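Local coordinates for putative dehydrogenase (Pseudomonas fluorescens, PDB 6UUG), which acts as MsuC, the flavin-dependent oxygenase of a two-component system that oxidises methanesulfinate during bacterial sulfur assimilation, at residues H104-G107 against F108-M112; P249-A252 against Q253-T257; V92-F95 against A96-D99. All blocks are in the same frame, centred on the assembly; numbering follows the deposited sequence. Where two conformers were deposited one is given.

Contact 1: H104-G107 against F108-M112; sequences HVFG and FHHLM
Two edge-to-face aromatic pairs, His104 with Phe108 and Phe106 with His110, each join residues four apart on helix 100-119, part of the helical N-terminal domain of the acyl-CoA dehydrogenase fold. The backbone beneath is regular α-helix: Phe108 N donates to His104 O at 2.8 Å, and the bonds from His109, His110 and Leu111 to Val105, Phe106 and Gly107 continue the pattern. The His104 and Phe108 side chains run alongside one another in the same direction, with ring centroids 4.7 Å apart. The imidazole turns its edge to the phenyl face, and its NE2, buried without a hydrogen-bond partner, sits over the ring centre, 3.7 Å above the plane. Leu111 CD2 lies over the rim of the opposite face of Phe108. An alanine here would probably leave the His104 edge without the phenyl face it points into and open a gap between His104 and Leu111, with Phe256 and the ND1 bond to Gln213 still holding the imidazole. In the second pair, His110 CG stands beside its own backbone N (chi1 -69°), which swings the imidazole back toward the preceding turn. Ser73 holds its ND1, while His109 CD2 covers one face of the ring. The His110 edge meets the Phe106 face, planes at 72°, with His110 CD2 3.6 Å above the phenyl plane and His110 NE2 3.2 Å from Phe106 CZ.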
loop_
_atom_site.group_PDB
_atom_site.type_symbol
_atom_site.label_atom_id
_atom_site.label_comp_id
_atom_site.label_asym_id
_atom_site.label_seq_id
_atom_site.Cartn_x
_atom_site.Cartn_y
_atom_site.Cartn_z
ATOM N N HIS A 104 10.625 27.103 5.601
ATOM C CA HIS A 104 11.430 27.026 4.382
ATOM C C HIS A 104 12.396 28.197 4.263
ATOM O O HIS A 104 13.587 28.006 4.006
ATOM C CB HIS A 104 10.489 26.974 3.179
ATOM C CG HIS A 104 11.148 26.628 1.878
ATOM N ND1 HIS A 104 10.455 26.019 0.853
ATOM C CD2 HIS A 104 12.407 26.817 1.417
ATOM C CE1 HIS A 104 11.259 25.844 -0.180
ATOM N NE2 HIS A 104 12.449 26.322 0.134
ATOM N N VAL A 105 11.897 29.426 4.407
ATOM C CA VAL A 105 12.801 30.560 4.240
ATOM C C VAL A 105 13.783 30.639 5.394
ATOM O O VAL A 105 14.916 31.077 5.201
ATOM C CB VAL A 105 12.025 31.878 4.075
ATOM C CG1 VAL A 105 11.325 31.881 2.720
ATOM C CG2 VAL A 105 11.059 32.084 5.218
ATOM N N PHE A 106 13.379 30.222 6.599
ATOM C CA PHE A 106 14.318 30.184 7.724
ATOM C C PHE A 106 15.415 29.151 7.480
ATOM O O PHE A 106 16.611 29.445 7.628
ATOM C CB PHE A 106 13.565 29.889 9.025
ATOM C CG PHE A 106 14.452 29.811 10.239
ATOM C CD1 PHE A 106 14.897 30.969 10.859
ATOM C CD2 PHE A 106 14.839 28.585 10.758
ATOM C CE1 PHE A 106 15.710 30.910 11.977
ATOM C CE2 PHE A 106 15.662 28.517 11.883
ATOM C CZ PHE A 106 16.096 29.686 12.494
ATOM N N GLY A 107 15.025 27.933 7.098
ATOM C CA GLY A 107 16.013 26.910 6.798
ATOM C C GLY A 107 16.922 27.287 5.642
ATOM O O GLY A 107 18.134 27.052 5.693
ATOM N N PHE A 108 16.362 27.905 4.596
ATOM C CA PHE A 108 17.201 28.306 3.472
ATOM C C PHE A 108 18.144 29.447 3.845
ATOM O O PHE A 108 19.263 29.503 3.339
ATOM C CB PHE A 108 16.333 28.682 2.273
ATOM C CG PHE A 108 16.243 27.595 1.247
ATOM C CD1 PHE A 108 16.124 26.275 1.633
ATOM C CD2 PHE A 108 16.280 27.893 -0.107
ATOM C CE1 PHE A 108 16.047 25.259 0.685
ATOM C CE2 PHE A 108 16.200 26.887 -1.057
ATOM C CZ PHE A 108 16.081 25.570 -0.658
ATOM N N HIS A 109 17.717 30.353 4.731
ATOM C CA HIS A 109 18.639 31.353 5.265
ATOM C C HIS A 109 19.892 30.686 5.843
ATOM O O HIS A 109 21.024 31.046 5.498
ATOM C CB HIS A 109 17.907 32.209 6.310
ATOM C CG HIS A 109 18.816 32.959 7.228
ATOM N ND1 HIS A 109 19.317 34.206 6.922
ATOM C CD2 HIS A 109 19.328 32.632 8.440
ATOM C CE1 HIS A 109 20.095 34.618 7.910
ATOM N NE2 HIS A 109 20.124 33.679 8.840
ATOM N N HIS A 110 19.717 29.668 6.691
ATOM C CA HIS A 110 20.912 29.055 7.278
ATOM C C HIS A 110 21.682 28.229 6.254
ATOM O O HIS A 110 22.907 28.073 6.373
ATOM C CB HIS A 110 20.521 28.233 8.511
ATOM C CG HIS A 110 20.069 29.091 9.654
ATOM N ND1 HIS A 110 20.947 29.866 10.379
ATOM C CD2 HIS A 110 18.835 29.359 10.145
ATOM C CE1 HIS A 110 20.280 30.551 11.290
ATOM N NE2 HIS A 110 18.995 30.268 11.165
ATOM N N LEU A 111 20.990 27.694 5.243
ATOM C CA LEU A 111 21.686 27.047 4.132
ATOM C C LEU A 111 22.553 28.038 3.356
ATOM O O LEU A 111 23.654 27.690 2.913
ATOM C CB LEU A 111 20.678 26.371 3.192
ATOM C CG LEU A 111 21.260 25.730 1.929
ATOM C CD1 LEU A 111 22.136 24.544 2.263
ATOM C CD2 LEU A 111 20.123 25.285 0.993
ATOM N N MET A 112 22.073 29.274 3.169
ATOM C CA MET A 112 22.894 30.274 2.480
ATOM C C MET A 112 24.151 30.594 3.281
ATOM O O MET A 112 25.244 30.724 2.714
ATOM C CB MET A 112 22.097 31.556 2.232
ATOM C CG MET A 112 20.846 31.394 1.362
ATOM S SD MET A 112 21.107 30.476 -0.170
ATOM C CE MET A 112 20.080 29.025 0.107
#

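Contact 2: P249-A252 against Q253-T257; sequences PLIA and QLTFT
Gln253 opens the new turn of helix 247-277, which leads into the C-terminal helical domain of the acyl-CoA dehydrogenase fold, by donating its N to Pro249 O at 2.9 Å. Gln253 CG rests 3.2 Å from Pro249 O, and a bend at chi2 (-74°) redirects the amide, whose OE1 accepts from Lys347. Leu254 N follows with a bond to Leu250 O, and its CB lies against that carbonyl. At Thr255 the backbone is gripped twice: N and OG1 both donate to Ile251 O, from opposite faces of the carbonyl plane. The hydroxyl bond is the shorter, 2.7 Å from OG1 to Ile251 O, and comes from 39° out of the plane. With OG1 set beside its own backbone N (chi1 -64°), the hydroxyl is brought back over the preceding turn, a common way for threonine to satisfy its hydroxyl inside a helix. Phe256 N gives a nearly straight bond to Ala252 O, which also lies 3.5 Å from Phe256 CD2. Thr257 repeats the threonine arrangement, its OG1 donating to Gln253 O at 2.9 Å. The helix is buried among others: Leu250 meets helix 333-360, Leu254 packs on helix 294-327 and on Leu89 of helix 85-96, and Ala252 lies against Leu111 of helix 100-119.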
loop_
_atom_site.group_PDB
_atom_site.type_symbol
_atom_site.label_atom_id
_atom_site.label_comp_id
_atom_site.label_asym_id
_atom_site.label_seq_id
_atom_site.Cartn_x
_atom_site.Cartn_y
_atom_site.Cartn_z
ATOM N N PRO A 249 24.972 20.222 -0.371
ATOM C CA PRO A 249 23.690 19.654 -0.823
ATOM C C PRO A 249 23.034 18.769 0.222
ATOM O O PRO A 249 21.800 18.665 0.239
ATOM C CB PRO A 249 24.079 18.860 -2.081
ATOM C CG PRO A 249 25.537 18.549 -1.900
ATOM C CD PRO A 249 26.100 19.752 -1.199
ATOM N N LEU A 250 23.820 18.138 1.094
ATOM C CA LEU A 250 23.251 17.278 2.124
ATOM C C LEU A 250 22.536 18.103 3.190
ATOM O O LEU A 250 21.491 17.686 3.706
ATOM C CB LEU A 250 24.348 16.398 2.731
ATOM C CG LEU A 250 25.135 15.528 1.744
ATOM C CD1 LEU A 250 26.074 14.585 2.483
ATOM C CD2 LEU A 250 24.154 14.722 0.877
ATOM N N ILE A 251 23.092 19.269 3.540
ATOM C CA ILE A 251 22.389 20.189 4.428
ATOM C C ILE A 251 21.065 20.624 3.799
ATOM O O ILE A 251 20.028 20.666 4.467
ATOM C CB ILE A 251 23.288 21.392 4.769
ATOM C CG1 ILE A 251 24.459 20.925 5.644
ATOM C CG2 ILE A 251 22.483 22.495 5.478
ATOM C CD1 ILE A 251 25.616 21.941 5.688
ATOM N N ALA A 252 21.077 20.941 2.505
ATOM C CA ALA A 252 19.829 21.293 1.823
ATOM C C ALA A 252 18.813 20.153 1.893
ATOM O O ALA A 252 17.650 20.374 2.250
ATOM C CB ALA A 252 20.114 21.676 0.367
ATOM N N GLN A 253 19.239 18.928 1.556
ATOM C CA GLN A 253 18.340 17.775 1.592
ATOM C C GLN A 253 17.797 17.524 2.992
ATOM O O GLN A 253 16.605 17.242 3.156
ATOM C CB GLN A 253 19.067 16.529 1.089
ATOM C CG GLN A 253 19.408 16.586 -0.394
ATOM C CD GLN A 253 18.178 16.384 -1.264
ATOM O OE1 GLN A 253 17.412 15.445 -1.048
ATOM N NE2 GLN A 253 17.970 17.280 -2.238
ATOM N N LEU A 254 18.655 17.604 4.014
ATOM C CA LEU A 254 18.178 17.368 5.373
ATOM C C LEU A 254 17.321 18.525 5.890
ATOM O O LEU A 254 16.472 18.313 6.765
ATOM C CB LEU A 254 19.381 17.090 6.302
ATOM C CG LEU A 254 19.047 16.544 7.698
ATOM C CD1 LEU A 254 18.166 15.321 7.603
ATOM C CD2 LEU A 254 20.328 16.201 8.474
ATOM N N THR A 255 17.496 19.736 5.352
ATOM C CA THR A 255 16.607 20.844 5.705
ATOM C C THR A 255 15.191 20.568 5.217
ATOM O O THR A 255 14.227 20.678 5.987
ATOM C CB THR A 255 17.146 22.157 5.123
ATOM O OG1 THR A 255 18.412 22.468 5.731
ATOM C CG2 THR A 255 16.173 23.313 5.368
ATOM N N PHE A 256 15.055 20.176 3.941
ATOM C CA PHE A 256 13.754 19.750 3.424
ATOM C C PHE A 256 13.185 18.615 4.253
ATOM O O PHE A 256 11.991 18.600 4.559
ATOM C CB PHE A 256 13.869 19.285 1.968
ATOM C CG PHE A 256 13.895 20.401 0.974
ATOM C CD1 PHE A 256 12.851 21.309 0.915
ATOM C CD2 PHE A 256 14.930 20.507 0.064
ATOM C CE1 PHE A 256 12.863 22.338 -0.015
ATOM C CE2 PHE A 256 14.949 21.531 -0.870
ATOM C CZ PHE A 256 13.911 22.449 -0.906
ATOM N N THR A 257 14.036 17.645 4.612
ATOM C CA THR A 257 13.568 16.474 5.345
ATOM C C THR A 257 12.973 16.870 6.690
ATOM O O THR A 257 11.924 16.349 7.084
ATOM C CB THR A 257 14.707 15.467 5.538
ATOM O OG1 THR A 257 15.177 15.015 4.261
ATOM C CG2 THR A 257 14.220 14.246 6.323
#

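Contact 3: V92-F95 against A96-D99; sequences VREF and AKVD
Lys97 reaches back over Glu94 and Arg93 where helix 85-96 gives way to helix 100-119. Its CB lies 3.6 Å from Glu94 O, and CG, set beside the backbone N (chi1 -65°), comes 3.5 Å from Arg93 O. From there the chain is fully extended. CD passes both Glu94 O and OE1, CE runs 3.8 Å from Glu94 OE1, and NZ ends 3.4 Å from that same Glu94 OE1 in a weak salt bridge. The Glu94 carboxylate meets it by a bend at chi2 (72°), the two side chains crossing at a slant. The backbone bonds under Lys97 are weak as well, its N being divided between Arg93 O and Glu94 O. The next carbonyl is held far more firmly: Phe95 O accepts from Asp99 N at 2.8 Å, nearly along the C=O axis, and from Val98 N at 3.0 Å, well above the carbonyl plane. CG2 of Val98 also leans on this oxygen. Asp99 is the N-cap of helix 100-119; its OD1 accepts from Ile102 N and its OD2 forms a salt bridge with Arg50. Arg93 is paired with Glu265 and Glu315, and Lys97 also touches Glu265. Since Glu94 has a second deposited conformer, its bridge to Lys97 is doubtful as a fixed link; the chemistry suggests a loose charge pairing between partly exposed side chains and a turn secured by the Phe95 carbonyl, which accepts two N-H groups.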
loop_
_atom_site.group_PDB
_atom_site.type_symbol
_atom_site.label_atom_id
_atom_site.label_comp_id
_atom_site.label_asym_id
_atom_site.label_seq_id
_atom_site.Cartn_x
_atom_site.Cartn_y
_atom_site.Cartn_z
ATOM N N VAL A 92 13.903 24.394 12.398
ATOM C CA VAL A 92 13.196 24.305 11.112
ATOM C C VAL A 92 11.963 23.406 11.242
ATOM O O VAL A 92 10.852 23.757 10.809
ATOM C CB VAL A 92 14.150 23.794 10.008
ATOM C CG1 VAL A 92 13.378 23.512 8.726
ATOM C CG2 VAL A 92 15.273 24.801 9.727
ATOM N N ARG A 93 12.152 22.224 11.835
ATOM C CA ARG A 93 11.064 21.275 12.053
ATOM C C ARG A 93 9.955 21.882 12.908
ATOM O O ARG A 93 8.764 21.714 12.613
ATOM C CB ARG A 93 11.638 20.018 12.720
ATOM C CG ARG A 93 10.635 19.022 13.306
ATOM C CD ARG A 93 11.418 17.902 14.023
ATOM N NE ARG A 93 10.600 16.872 14.665
ATOM C CZ ARG A 93 11.121 15.862 15.362
ATOM N NH1 ARG A 93 12.445 15.759 15.481
ATOM N NH2 ARG A 93 10.329 14.961 15.940
ATOM N N GLU A 94 10.332 22.611 13.966
ATOM C CA GLU A 94 9.335 23.208 14.850
ATOM C C GLU A 94 8.495 24.252 14.124
ATOM O O GLU A 94 7.277 24.316 14.310
ATOM C CB GLU A 94 10.023 23.833 16.063
ATOM C CG GLU A 94 9.048 24.308 17.124
ATOM C CD GLU A 94 8.400 23.164 17.884
ATOM O OE1 GLU A 94 8.994 22.066 17.953
ATOM O OE2 GLU A 94 7.291 23.365 18.420
ATOM N N PHE A 95 9.130 25.087 13.290
ATOM C CA PHE A 95 8.361 26.059 12.513
ATOM C C PHE A 95 7.437 25.351 11.529
ATOM O O PHE A 95 6.282 25.751 11.352
ATOM C CB PHE A 95 9.284 27.009 11.755
ATOM C CG PHE A 95 9.966 28.031 12.624
ATOM C CD1 PHE A 95 9.328 28.546 13.739
ATOM C CD2 PHE A 95 11.240 28.469 12.318
ATOM C CE1 PHE A 95 9.965 29.494 14.548
ATOM C CE2 PHE A 95 11.875 29.421 13.114
ATOM C CZ PHE A 95 11.230 29.925 14.223
ATOM N N ALA A 96 7.919 24.270 10.913
ATOM C CA ALA A 96 7.138 23.574 9.892
ATOM C C ALA A 96 5.857 22.952 10.436
ATOM O O ALA A 96 4.929 22.704 9.656
ATOM C CB ALA A 96 7.997 22.503 9.217
ATOM N N LYS A 97 5.780 22.702 11.746
ATOM C CA LYS A 97 4.538 22.194 12.317
ATOM C C LYS A 97 3.391 23.179 12.124
ATOM O O LYS A 97 2.233 22.757 11.988
ATOM C CB LYS A 97 4.717 21.898 13.802
ATOM C CG LYS A 97 5.697 20.798 14.111
ATOM C CD LYS A 97 5.919 20.690 15.625
ATOM C CE LYS A 97 6.936 19.645 15.931
ATOM N NZ LYS A 97 6.993 19.366 17.412
ATOM N N VAL A 98 3.690 24.482 12.082
ATOM C CA VAL A 98 2.651 25.509 12.039
ATOM C C VAL A 98 2.695 26.293 10.730
ATOM O O VAL A 98 1.663 26.794 10.266
ATOM C CB VAL A 98 2.762 26.474 13.240
ATOM C CG1 VAL A 98 2.590 25.726 14.552
ATOM C CG2 VAL A 98 4.083 27.210 13.224
ATOM N N ASP A 99 3.877 26.410 10.120
ATOM C CA ASP A 99 4.039 27.338 8.999
ATOM C C ASP A 99 5.245 26.890 8.165
ATOM O O ASP A 99 6.372 27.320 8.416
ATOM C CB ASP A 99 4.213 28.754 9.517
ATOM C CG ASP A 99 4.211 29.796 8.415
ATOM O OD1 ASP A 99 4.345 29.441 7.216
ATOM O OD2 ASP A 99 4.069 30.993 8.769
#

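In the fold
Contacts 1 and 2 lie on helices 100-119 and 247-277, and contact 3 closes helix 85-96 and runs into the loop before helix 100-119. Contacts 1 and 2 have centres about 10 Å apart and meet through Leu111 CD2 on Ala252 CB at 3.7 Å and Phe108 CZ on Phe256 CZ at 3.8 Å; the Phe256 and His104 rings also meet edge-to-face. Contact 3, centred about 13 Å from contact 1, sets Val92 CG2 3.7 Å from Gly107 CA, while the Phe95 and Phe106 rings pair edge-to-face. Contacts 2 and 3, about 15 Å apart between centres, touch lightly, at Thr255 O and Val92 CG1. Contact 1 thus joins N-terminal-domain helices to helix 247-277.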